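Local coordinates for protein pectate lyase/Amb allergen (Acidovorax citrulli, PDB 4HWV) that probably cleaves pectate, the acidic polysaccharide of plant cell walls, as a secreted calcium-binding lyase of polysaccharide lyase family 1, at residues S107-V112 / A149-L154; G375-E380 / S422-S427; D397-R402 / A440-S445. One frame throughout, in Å; residues are numbered along the deposited sequence.

Contact 1. Residues S107-V112 / A149-L154; sequences SCASSV and ACAAEL
Cys108 and Cys150 join two helices covalently: SG of Cys108 and SG of Cys150 are 2.0 Å apart, and the C-S-S-C torsion of -101° is close to the perpendicular setting at which a disulfide is relaxed. The two half-cystines reach the bond differently. On Cys108, SG stands between the backbone N and the carbonyl carbon (chi1 44°), whereas on Cys150 it lies opposite the carbonyl carbon (chi1 -77°), the usual choice inside a helix, and leads straight across to the short helix 108-111.

Van der Waals contacts fill in beside the bridge. CB of Cys150 comes within 3.2 Å of the backbone N of Ala109. Ala109 CB and Ala151 CB lie 4.4 Å apart, a loose contact. Their single methyl groups let the backbones lie close, with Ser107 CA 5.6 Å from Ala151 CA. CB of Ser107 rests 3.6 Å from O of Cys150, and Leu154 CD2 reaches the same CB at 4.2 Å.

Polar side-chain bonding near the contact centres on Ser107, an N-cap: its OG accepts from Ala109 N at 3.2 Å and also bonds to Tyr103 O, so this buried hydroxyl is satisfied while OG lies over Ala151 CA. Its carbonyl takes the backbone N-H groups of both Ser110 and Ser111. The motif is a disulfide joining two helices, 108-111 and the long 143-159, next to a serine N-cap in a secreted protein.

Contact 2. Residues G375-E380 / S422-S427; sequences GKVHAE and STFYDS
His378 and Tyr425 run alongside each other in the same direction off their strands, their rings in an offset stack with centroids 4.3 Å apart and planes only 11° from parallel. Both have CG opposite the backbone N (chi1 -165° and 172°), which carries the two flat groups off neighbouring strands in step. Beneath them the backbones are zipped in register: Thr423 N donates to Gly375 O, Val377 N to Thr423 O, Tyr425 N to Val377 O, Ala379 N to Tyr425 O at 2.8 Å, and Ser427 N to Ala379 O. On the face that carries Val377 and Ala379, Val377 CG1 meets Phe424 CE2 at 3.7 Å, and the small Ala379 leaves room for Asp426 CB at 3.9 Å from its own CB.

Such in-register parallel pairing, with like positions stacked from one turn to the next, is the hallmark of the right-handed parallel beta-helix of this lyase family; strand 345-356 flanks strand 376-387 on its other edge.

Further out, one water donates to Val377 O and bonds Thr423 OG1, while a second donates to Glu380 OE2 at 2.7 Å and bonds Tyr425 OH. His378 NE2 gives OE2 a weak bond as well, and OE1 is held by Tyr462 and His347, which may help to hold the imidazole's rotation. Lys376 curls its NZ onto Glu419 O and Ser374 O, and Asp426 turns aside to Thr439, Thr429 and Leu438 N.

Contact 3. Residues D397-R402 / A440-S445; sequences DVANAR and AAVRWS
Ser445 OG lies off the edge of the flat guanidinium of Arg402, near its plane, 4.0 Å from NH1, and a water joins the two. That NH1 also folds back on its own strand, donating to Ala401 O at 2.8 Å from above the carbonyl plane. A bend at chi2 (-68°) returns the long side chain in this way.

Ser445 OG, set opposite its backbone N (chi1 -175°), projects from the helix and accepts from Ala401 N at 2.9 Å, with an N-H...O angle of 146°. A second water donates to both Ala401 O and Ser445 O, tying the last turn of helix 438-445 to the strand. One helical turn earlier Val442 supplies the apolar half: its CG2 packs on Ala399 CB at 3.7 Å, and CG1 approaches Ala401 CB at 4.2 Å. The small alanines on the strand permit the close approach of the axes, 6.5 Å.

Strand 399-401 is the outermost of its sheet, and on its other side its backbone pairs with strand 369-371. The chemistry implies that the serine hydroxyl takes up a backbone N-H on the strand's edge, much as a neighbouring strand's carbonyl would.

In the fold
Contacts 2 and 3 belong to one end of the molecule, with centres 11 Å apart, and interlock: Phe424 of contact 2 packs against both Val442 and Ala399 of contact 3, so helix 438-445 lies against strands from both. Their segments also alternate along the chain. Contact 1 closes earlier in sequence, its centre about 44 Å from that of contact 2, on the opposite side of the chain's centre. Contacts 1 and 2 are largely buried, contact 3 only partly. The strand pair of contact 2 relies on regular backbone bonds with a ring stack on one face and an apolar pair on the other, the strand edge of contact 3 on a serine and waters, and the helical contact 1 on a covalent bridge and small side chains.

Contact 1. Residues S107-V112 / A149-L154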
loop_
_atom_site.group_PDB
_atom_site.type_symbol
_atom_site.label_atom_id
_atom_site.label_comp_id
_atom_site.label_asym_id
_atom_site.label_seq_id
_atom_site.Cartn_x
_atom_site.Cartn_y
_atom_site.Cartn_z
ATOM N N SER A 107 26.233 5.386 -8.902
ATOM C CA SER A 107 26.980 4.138 -8.826
ATOM C C SER A 107 27.667 3.882 -10.155
ATOM O O SER A 107 27.523 4.663 -11.127
ATOM C CB SER A 107 26.070 2.960 -8.494
ATOM O OG SER A 107 25.314 2.598 -9.651
ATOM N N CYS A 108 28.401 2.778 -10.215
ATOM C CA CYS A 108 29.122 2.419 -11.431
ATOM C C CYS A 108 28.195 2.038 -12.597
ATOM O O CYS A 108 28.648 1.908 -13.720
ATOM C CB CYS A 108 30.205 1.353 -11.171
ATOM S SG CYS A 108 29.808 -0.079 -10.117
ATOM N N ALA A 109 26.897 1.886 -12.339
ATOM C CA ALA A 109 25.924 1.729 -13.432
ATOM C C ALA A 109 26.081 2.863 -14.440
ATOM O O ALA A 109 25.999 2.650 -15.643
ATOM C CB ALA A 109 24.502 1.710 -12.892
ATOM N N SER A 110 26.331 4.066 -13.942
ATOM C CA SER A 110 26.592 5.214 -14.803
ATOM C C SER A 110 28.084 5.500 -15.017
ATOM O O SER A 110 28.522 5.719 -16.149
ATOM C CB SER A 110 25.896 6.456 -14.249
ATOM O OG SER A 110 26.312 6.701 -12.925
ATOM N N SER A 111 28.864 5.515 -13.938
ATOM C CA SER A 111 30.273 5.917 -14.047
ATOM C C SER A 111 31.148 4.933 -14.816
ATOM O O SER A 111 32.147 5.318 -15.409
ATOM C CB SER A 111 30.878 6.199 -12.666
ATOM O OG SER A 111 31.012 5.001 -11.928
ATOM N N VAL A 112 30.768 3.662 -14.815
ATOM C CA VAL A 112 31.504 2.664 -15.576
ATOM C C VAL A 112 30.707 2.247 -16.813
ATOM O O VAL A 112 31.233 2.248 -17.922
ATOM C CB VAL A 112 31.837 1.421 -14.726
ATOM C CG1 VAL A 112 32.438 0.315 -15.592
ATOM C CG2 VAL A 112 32.777 1.796 -13.598
ATOM N N ALA A 149 24.039 -4.723 -10.984
ATOM C CA ALA A 149 24.749 -5.090 -9.764
ATOM C C ALA A 149 25.387 -3.871 -9.092
ATOM O O ALA A 149 25.413 -3.784 -7.867
ATOM C CB ALA A 149 25.789 -6.177 -10.045
ATOM N N CYS A 150 25.899 -2.928 -9.883
ATOM C CA CYS A 150 26.444 -1.672 -9.343
ATOM C C CYS A 150 25.389 -0.911 -8.563
ATOM O O CYS A 150 25.651 -0.422 -7.468
ATOM C CB CYS A 150 26.921 -0.752 -10.473
ATOM S SG CYS A 150 28.497 -1.193 -11.217
ATOM N N ALA A 151 24.210 -0.758 -9.163
ATOM C CA ALA A 151 23.150 0.005 -8.520
ATOM C C ALA A 151 22.653 -0.718 -7.272
ATOM O O ALA A 151 22.432 -0.093 -6.241
ATOM C CB ALA A 151 22.015 0.270 -9.508
ATOM N N ALA A 152 22.506 -2.032 -7.370
ATOM C CA ALA A 152 22.024 -2.839 -6.245
ATOM C C ALA A 152 23.004 -2.811 -5.088
ATOM O O ALA A 152 22.597 -2.851 -3.930
ATOM C CB ALA A 152 21.786 -4.286 -6.690
ATOM N N GLU A 153 24.298 -2.797 -5.403
ATOM C CA GLU A 153 25.322 -2.766 -4.368
ATOM C C GLU A 153 25.261 -1.480 -3.553
ATOM O O GLU A 153 25.420 -1.507 -2.332
ATOM C CB GLU A 153 26.711 -2.941 -4.968
ATOM C CG GLU A 153 27.797 -2.988 -3.906
ATOM C CD GLU A 153 27.696 -4.220 -3.048
ATOM O OE1 GLU A 153 27.300 -5.292 -3.559
ATOM O OE2 GLU A 153 28.013 -4.118 -1.859
ATOM N N LEU A 154 25.040 -0.349 -4.223
ATOM C CA LEU A 154 24.857 0.914 -3.509
ATOM C C LEU A 154 23.579 0.858 -2.665
ATOM O O LEU A 154 23.609 1.233 -1.501
ATOM C CB LEU A 154 24.851 2.107 -4.479
ATOM C CG LEU A 154 24.650 3.486 -3.827
ATOM C CD1 LEU A 154 25.694 3.742 -2.734
ATOM C CD2 LEU A 154 24.684 4.594 -4.865
#

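Contact 2. Residues G375-E380 / S422-S427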
loop_
_atom_site.group_PDB
_atom_site.type_symbol
_atom_site.label_atom_id
_atom_site.label_comp_id
_atom_site.label_asym_id
_atom_site.label_seq_id
_atom_site.Cartn_x
_atom_site.Cartn_y
_atom_site.Cartn_z
ATOM N N GLY A 375 15.443 -30.318 9.279
ATOM C CA GLY A 375 14.679 -29.518 10.217
ATOM C C GLY A 375 14.062 -30.401 11.288
ATOM O O GLY A 375 13.825 -31.591 11.087
ATOM N N LYS A 376 13.784 -29.804 12.436
ATOM C CA LYS A 376 13.161 -30.529 13.537
ATOM C C LYS A 376 12.065 -29.629 14.091
ATOM O O LYS A 376 12.311 -28.733 14.910
ATOM C CB LYS A 376 14.208 -30.926 14.580
ATOM C CG LYS A 376 15.283 -31.856 13.987
ATOM C CD LYS A 376 16.400 -32.189 14.944
ATOM C CE LYS A 376 17.524 -32.890 14.176
ATOM N NZ LYS A 376 18.113 -31.979 13.136
ATOM N N VAL A 377 10.861 -29.842 13.581
ATOM C CA VAL A 377 9.740 -28.934 13.800
ATOM C C VAL A 377 8.809 -29.489 14.864
ATOM O O VAL A 377 8.455 -30.673 14.851
ATOM C CB VAL A 377 8.968 -28.693 12.479
ATOM C CG1 VAL A 377 7.742 -27.844 12.721
ATOM C CG2 VAL A 377 9.891 -28.060 11.442
ATOM N N HIS A 378 8.429 -28.631 15.809
ATOM C CA HIS A 378 7.537 -29.034 16.900
ATOM C C HIS A 378 6.415 -27.996 16.946
ATOM O O HIS A 378 6.664 -26.835 17.290
ATOM C CB HIS A 378 8.316 -29.041 18.224
ATOM C CG HIS A 378 7.632 -29.768 19.339
ATOM N ND1 HIS A 378 7.876 -31.095 19.607
ATOM C CD2 HIS A 378 6.740 -29.347 20.273
ATOM C CE1 HIS A 378 7.145 -31.470 20.642
ATOM N NE2 HIS A 378 6.457 -30.427 21.074
ATOM N N ALA A 379 5.198 -28.409 16.596
ATOM C CA ALA A 379 4.076 -27.474 16.438
ATOM C C ALA A 379 2.971 -27.810 17.425
ATOM O O ALA A 379 2.472 -28.927 17.424
ATOM C CB ALA A 379 3.528 -27.551 15.014
ATOM N N GLU A 380 2.570 -26.839 18.244
ATOM C CA GLU A 380 1.545 -27.092 19.259
ATOM C C GLU A 380 0.486 -26.001 19.302
ATOM O O GLU A 380 0.814 -24.811 19.383
ATOM C CB GLU A 380 2.179 -27.216 20.652
ATOM C CG GLU A 380 3.035 -28.470 20.805
ATOM C CD GLU A 380 3.929 -28.452 22.021
ATOM O OE1 GLU A 380 4.550 -27.407 22.286
ATOM O OE2 GLU A 380 4.026 -29.499 22.692
ATOM N N SER A 422 15.381 -35.404 9.909
ATOM C CA SER A 422 14.341 -34.437 9.593
ATOM C C SER A 422 13.100 -34.927 10.309
ATOM O O SER A 422 12.589 -35.998 9.978
ATOM C CB SER A 422 14.061 -34.408 8.089
ATOM O OG SER A 422 15.220 -34.077 7.340
ATOM N N THR A 423 12.615 -34.173 11.293
ATOM C CA THR A 423 11.520 -34.658 12.129
ATOM C C THR A 423 10.413 -33.625 12.294
ATOM O O THR A 423 10.648 -32.415 12.228
ATOM C CB THR A 423 12.016 -35.116 13.525
ATOM O OG1 THR A 423 12.397 -33.980 14.308
ATOM C CG2 THR A 423 13.208 -36.055 13.401
ATOM N N PHE A 424 9.198 -34.117 12.483
ATOM C CA PHE A 424 8.036 -33.244 12.625
ATOM C C PHE A 424 7.094 -33.795 13.683
ATOM O O PHE A 424 6.768 -34.986 13.685
ATOM C CB PHE A 424 7.310 -33.104 11.276
ATOM C CG PHE A 424 6.138 -32.146 11.309
ATOM C CD1 PHE A 424 4.879 -32.567 11.731
ATOM C CD2 PHE A 424 6.289 -30.832 10.894
ATOM C CE1 PHE A 424 3.798 -31.673 11.747
ATOM C CE2 PHE A 424 5.225 -29.944 10.913
ATOM C CZ PHE A 424 3.980 -30.363 11.349
ATOM N N TYR A 425 6.661 -32.925 14.591
ATOM C CA TYR A 425 5.670 -33.255 15.601
ATOM C C TYR A 425 4.596 -32.185 15.569
ATOM O O TYR A 425 4.899 -31.004 15.487
ATOM C CB TYR A 425 6.315 -33.277 16.989
ATOM C CG TYR A 425 5.328 -33.423 18.130
ATOM C CD1 TYR A 425 4.745 -32.302 18.725
ATOM C CD2 TYR A 425 5.002 -34.676 18.635
ATOM C CE1 TYR A 425 3.843 -32.426 19.773
ATOM C CE2 TYR A 425 4.111 -34.808 19.691
ATOM C CZ TYR A 425 3.535 -33.677 20.257
ATOM O OH TYR A 425 2.650 -33.807 21.310
ATOM N N ASP A 426 3.334 -32.586 15.646
ATOM C CA ASP A 426 2.294 -31.613 15.983
ATOM C C ASP A 426 1.246 -32.172 16.921
ATOM O O ASP A 426 0.974 -33.379 16.947
ATOM C CB ASP A 426 1.621 -30.952 14.756
ATOM C CG ASP A 426 0.535 -31.822 14.115
ATOM O OD1 ASP A 426 0.813 -33.003 13.815
ATOM O OD2 ASP A 426 -0.598 -31.317 13.883
ATOM N N SER A 427 0.680 -31.264 17.703
ATOM C CA SER A 427 -0.439 -31.571 18.572
ATOM C C SER A 427 -1.334 -30.340 18.627
ATOM O O SER A 427 -0.849 -29.206 18.554
ATOM C CB SER A 427 0.072 -31.909 19.969
ATOM O OG SER A 427 -0.989 -32.277 20.818
HETATM O O HOH W 1 10.538 -32.447 15.735
HETATM O O HOH W 2 2.244 -31.484 22.729
#

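Contact 3. Residues D397-R402 / A440-S445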
loop_
_atom_site.group_PDB
_atom_site.type_symbol
_atom_site.label_atom_id
_atom_site.label_comp_id
_atom_site.label_asym_id
_atom_site.label_seq_id
_atom_site.Cartn_x
_atom_site.Cartn_y
_atom_site.Cartn_z
ATOM N N ASP A 397 -2.451 -28.757 3.036
ATOM C CA ASP A 397 -2.175 -27.380 2.618
ATOM C C ASP A 397 -1.339 -26.643 3.655
ATOM O O ASP A 397 -0.779 -25.582 3.369
ATOM C CB ASP A 397 -3.471 -26.582 2.408
ATOM C CG ASP A 397 -4.355 -27.160 1.317
ATOM O OD1 ASP A 397 -3.845 -27.487 0.222
ATOM O OD2 ASP A 397 -5.570 -27.279 1.554
ATOM N N VAL A 398 -1.278 -27.197 4.863
ATOM C CA VAL A 398 -0.748 -26.477 6.021
ATOM C C VAL A 398 0.647 -26.941 6.438
ATOM O O VAL A 398 1.412 -26.173 7.015
ATOM C CB VAL A 398 -1.748 -26.552 7.206
ATOM C CG1 VAL A 398 -1.231 -25.824 8.451
ATOM C CG2 VAL A 398 -3.091 -25.980 6.772
ATOM N N ALA A 399 0.990 -28.190 6.133
ATOM C CA ALA A 399 2.346 -28.665 6.377
ATOM C C ALA A 399 2.791 -29.549 5.234
ATOM O O ALA A 399 2.006 -30.346 4.719
ATOM C CB ALA A 399 2.429 -29.427 7.688
ATOM N N ASN A 400 4.058 -29.426 4.866
ATOM C CA ASN A 400 4.664 -30.281 3.838
ATOM C C ASN A 400 6.130 -30.528 4.170
ATOM O O ASN A 400 6.625 -30.044 5.184
ATOM C CB ASN A 400 4.458 -29.715 2.420
ATOM C CG ASN A 400 5.132 -28.375 2.209
ATOM O OD1 ASN A 400 5.650 -27.782 3.128
ATOM N ND2 ASN A 400 5.065 -27.870 0.994
ATOM N N ALA A 401 6.824 -31.273 3.319
ATOM C CA ALA A 401 8.214 -31.644 3.569
ATOM C C ALA A 401 9.041 -31.510 2.304
ATOM O O ALA A 401 8.539 -31.734 1.206
ATOM C CB ALA A 401 8.296 -33.065 4.091
ATOM N N ARG A 402 10.308 -31.137 2.479
ATOM C CA ARG A 402 11.273 -31.012 1.393
ATOM C C ARG A 402 12.588 -31.618 1.874
ATOM O O ARG A 402 13.419 -30.921 2.486
ATOM C CB ARG A 402 11.471 -29.540 1.017
ATOM C CG ARG A 402 10.228 -28.872 0.486
ATOM C CD ARG A 402 9.847 -29.444 -0.848
ATOM N NE ARG A 402 8.712 -28.745 -1.449
ATOM C CZ ARG A 402 7.445 -29.171 -1.403
ATOM N NH1 ARG A 402 7.111 -30.280 -0.743
ATOM N NH2 ARG A 402 6.495 -28.473 -2.014
ATOM N N ALA A 440 0.519 -36.453 9.819
ATOM C CA ALA A 440 0.086 -37.380 8.781
ATOM C C ALA A 440 0.314 -36.787 7.390
ATOM O O ALA A 440 0.750 -37.486 6.464
ATOM C CB ALA A 440 -1.377 -37.773 8.986
ATOM N N ALA A 441 0.032 -35.498 7.239
ATOM C CA ALA A 441 0.278 -34.832 5.963
ATOM C C ALA A 441 1.765 -34.794 5.638
ATOM O O ALA A 441 2.170 -35.021 4.500
ATOM C CB ALA A 441 -0.312 -33.435 5.952
ATOM N N VAL A 442 2.587 -34.529 6.646
ATOM C CA VAL A 442 4.023 -34.498 6.432
ATOM C C VAL A 442 4.547 -35.859 5.970
ATOM O O VAL A 442 5.385 -35.932 5.066
ATOM C CB VAL A 442 4.759 -33.968 7.682
ATOM C CG1 VAL A 442 6.274 -34.204 7.598
ATOM C CG2 VAL A 442 4.431 -32.484 7.860
ATOM N N ARG A 443 4.026 -36.930 6.566
ATOM C CA ARG A 443 4.454 -38.275 6.197
ATOM C C ARG A 443 4.110 -38.591 4.740
ATOM O O ARG A 443 4.888 -39.235 4.052
ATOM C CB ARG A 443 3.844 -39.330 7.131
ATOM C CG ARG A 443 4.328 -39.262 8.570
ATOM C CD ARG A 443 4.011 -40.555 9.314
ATOM N NE ARG A 443 2.643 -41.007 9.068
ATOM C CZ ARG A 443 1.597 -40.707 9.834
ATOM N NH1 ARG A 443 1.750 -39.952 10.915
ATOM N NH2 ARG A 443 0.392 -41.168 9.519
ATOM N N TRP A 444 2.948 -38.137 4.268
ATOM C CA TRP A 444 2.604 -38.359 2.868
ATOM C C TRP A 444 3.458 -37.478 1.963
ATOM O O TRP A 444 3.744 -37.842 0.819
ATOM C CB TRP A 444 1.131 -38.070 2.622
ATOM C CG TRP A 444 0.239 -39.209 2.954
ATOM C CD1 TRP A 444 -0.742 -39.231 3.902
ATOM C CD2 TRP A 444 0.240 -40.509 2.345
ATOM N NE1 TRP A 444 -1.370 -40.459 3.908
ATOM C CE2 TRP A 444 -0.783 -41.263 2.966
ATOM C CE3 TRP A 444 0.991 -41.107 1.323
ATOM C CZ2 TRP A 444 -1.061 -42.586 2.608
ATOM C CZ3 TRP A 444 0.713 -42.423 0.973
ATOM C CH2 TRP A 444 -0.307 -43.141 1.611
ATOM N N SER A 445 3.835 -36.296 2.440
ATOM C CA SER A 445 4.686 -35.411 1.656
ATOM C C SER A 445 6.079 -36.009 1.422
ATOM O O SER A 445 6.611 -35.950 0.313
ATOM C CB SER A 445 4.776 -34.042 2.351
ATOM O OG SER A 445 5.500 -33.117 1.568
HETATM O O HOH W 3 7.726 -33.665 -0.628
HETATM O O HOH W 4 4.703 -32.208 -0.777
#